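Local structure of putative P450-like enzyme (Streptomyces himastatinicus ATCC 53653, 5Z9J) at residues A[108-111]-A[112-116]. The protein binds heme b and probably acts as a cytochrome P450 monooxygenase, incorporating oxygen from molecular oxygen into a substrate. Numbering follows the deposited sequence.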
ATOM      1  N   GLY A 108      17.088  13.763  -6.199  1.00 35.60           N
ATOM      2  CA  GLY A 108      17.075  14.343  -7.532  1.00 34.59           C
ATOM      3  C   GLY A 108      15.656  14.396  -8.057  1.00 33.74           C
ATOM      4  O   GLY A 108      15.220  15.425  -8.560  1.00 32.02           O
ATOM      5  N   ILE A 109      14.908  13.306  -7.879  1.00 33.75           N
ATOM      6  CA  ILE A 109      13.536  13.229  -8.389  1.00 33.26           C
ATOM      7  C   ILE A 109      12.611  14.209  -7.705  1.00 34.20           C
ATOM      8  O   ILE A 109      11.781  14.869  -8.362  1.00 34.49           O
ATOM      9  CB  ILE A 109      12.934  11.819  -8.197  1.00 30.81           C
ATOM     10  CG1 ILE A 109      13.772  10.793  -8.951  1.00 34.69           C
ATOM     11  CG2 ILE A 109      11.498  11.781  -8.670  1.00 27.95           C
ATOM     12  CD1 ILE A 109      13.993  11.200 -10.426  1.00 37.70           C
ATOM     13  N   ILE A 110      12.784  14.300  -6.385  1.00 31.41           N
ATOM     14  CA  ILE A 110      11.992  15.196  -5.569  1.00 33.12           C
ATOM     15  C   ILE A 110      12.192  16.661  -5.927  1.00 34.24           C
ATOM     16  O   ILE A 110      11.225  17.398  -6.114  1.00 35.81           O
ATOM     17  CB  ILE A 110      12.331  14.998  -4.092  1.00 27.41           C
ATOM     18  CG1 ILE A 110      11.759  13.685  -3.608  1.00 30.82           C
ATOM     19  CG2 ILE A 110      11.767  16.149  -3.253  1.00 32.25           C
ATOM     20  CD1 ILE A 110      12.317  13.255  -2.258  1.00 30.55           C
ATOM     21  N   HIS A 111      13.445  17.071  -6.026  1.00 32.67           N
ATOM     22  CA  HIS A 111      13.748  18.452  -6.380  1.00 34.46           C
ATOM     23  C   HIS A 111      13.212  18.793  -7.746  1.00 34.68           C
ATOM     24  O   HIS A 111      12.741  19.901  -7.974  1.00 35.03           O
ATOM     25  CB  HIS A 111      15.249  18.704  -6.345  1.00 35.69           C
ATOM     26  CG  HIS A 111      15.788  18.853  -4.963  1.00 37.31           C
ATOM     27  ND1 HIS A 111      15.419  19.891  -4.136  1.00 38.77           N
ATOM     28  CD2 HIS A 111      16.633  18.077  -4.245  1.00 39.33           C
ATOM     29  CE1 HIS A 111      16.032  19.761  -2.971  1.00 40.31           C
ATOM     30  NE2 HIS A 111      16.772  18.665  -3.010  1.00 41.00           N
ATOM     31  N   GLU A 112      13.272  17.820  -8.637  1.00 33.46           N
ATOM     32  CA  GLU A 112      12.766  17.938 -10.001  1.00 35.84           C
ATOM     33  C   GLU A 112      11.253  18.117 -10.025  1.00 34.22           C
ATOM     34  O   GLU A 112      10.719  18.939 -10.760  1.00 33.65           O
ATOM     35  CB  GLU A 112      13.159  16.701 -10.774  1.00 40.79           C
ATOM     36  CG  GLU A 112      13.373  16.885 -12.219  1.00 47.79           C
ATOM     37  CD  GLU A 112      13.791  15.573 -12.871  1.00 53.50           C
ATOM     38  OE1 GLU A 112      14.824  15.002 -12.442  1.00 55.34           O
ATOM     39  OE2 GLU A 112      13.089  15.116 -13.798  1.00 56.61           O
ATOM     40  N   LEU A 113      10.559  17.356  -9.192  1.00 32.80           N
ATOM     41  CA  LEU A 113       9.133  17.532  -9.047  1.00 31.97           C
ATOM     42  C   LEU A 113       8.786  18.930  -8.525  1.00 31.94           C
ATOM     43  O   LEU A 113       7.872  19.587  -9.043  1.00 29.70           O
ATOM     44  CB  LEU A 113       8.564  16.453  -8.133  1.00 33.10           C
ATOM     45  CG  LEU A 113       8.478  15.065  -8.783  1.00 32.69           C
ATOM     46  CD1 LEU A 113       8.062  14.026  -7.762  1.00 31.44           C
ATOM     47  CD2 LEU A 113       7.500  15.085  -9.946  1.00 33.45           C
ATOM     48  N   LEU A 114       9.485  19.386  -7.486  1.00 31.40           N
ATOM     49  CA  LEU A 114       9.108  20.659  -6.903  1.00 32.22           C
ATOM     50  C   LEU A 114       9.494  21.814  -7.823  1.00 35.92           C
ATOM     51  O   LEU A 114       8.790  22.822  -7.911  1.00 38.34           O
ATOM     52  CB  LEU A 114       9.755  20.829  -5.531  1.00 31.18           C
ATOM     53  CG  LEU A 114       9.115  19.783  -4.614  1.00 30.80           C
ATOM     54  CD1 LEU A 114       9.753  19.728  -3.208  1.00 30.24           C
ATOM     55  CD2 LEU A 114       7.570  19.902  -4.568  1.00 30.14           C
ATOM     56  N   ASP A 115      10.562  21.625  -8.586  1.00 36.24           N
ATOM     57  CA  ASP A 115      10.921  22.607  -9.602  1.00 37.01           C
ATOM     58  C   ASP A 115       9.764  22.732 -10.580  1.00 36.80           C
ATOM     59  O   ASP A 115       9.536  23.798 -11.143  1.00 39.21           O
ATOM     60  CB  ASP A 115      12.206  22.211 -10.326  1.00 39.62           C
ATOM     61  CG  ASP A 115      13.448  22.459  -9.476  1.00 42.71           C
ATOM     62  OD1 ASP A 115      13.320  23.040  -8.384  1.00 42.28           O
ATOM     63  OD2 ASP A 115      14.567  22.131  -9.920  1.00 45.31           O
ATOM     64  N   GLY A 116       9.025  21.642 -10.760  1.00 33.03           N
ATOM     65  CA  GLY A 116       7.835  21.649 -11.582  1.00 33.18           C
ATOM     66  C   GLY A 116       6.692  22.518 -11.100  1.00 37.88           C
ATOM     67  O   GLY A 116       5.926  22.993 -11.921  1.00 38.06           O
TER
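Ile-110 and Leu-114 meet through torsions that suit each other: chi1 of -72° sets CG1 beside the backbone N of Ile-110 and turns CG2 away from that N, while the leucine carries CG anti to its carbonyl carbon and extends CD1 back along the helix. The two side chains therefore run alongside each other in the same direction, with Ile-110 CG2 4.1 Å from Leu-114 CD1. One residue earlier the spacing repeats, Ile-109 CG2 lying 4.2 Å from Leu-113 CD1, which is the i to i+4 spacing of an alpha helix. Four i+4 to i backbone bonds give the same evidence, from Asp-115 N to His-111 O at 2.8 Å to Glu-112 N to Gly-108 O at 3.1 Å, each with an N-H...O angle above 150°. This is the C-terminal part of helix 96-116 in the P450 fold, well away from the heme, which lies about 13 Å from the side chain of Ile-110. Its apolar side packs on three other helices: Ile-110 touches Ala-359 and Ile-363 of helix 350-367, Leu-113 reaches Leu-133 of helix 132-142, and Leu-114 meets Phe-129 of helix 125-130. His-111 ND1 and Asp-115 OD1 are 5.7 Å apart, too far for direct contact, and Arg-367 joins them: its NH1 is hydrogen-bonded to His-111 ND1 and its NH2 forms a salt bridge with Asp-115 OD1.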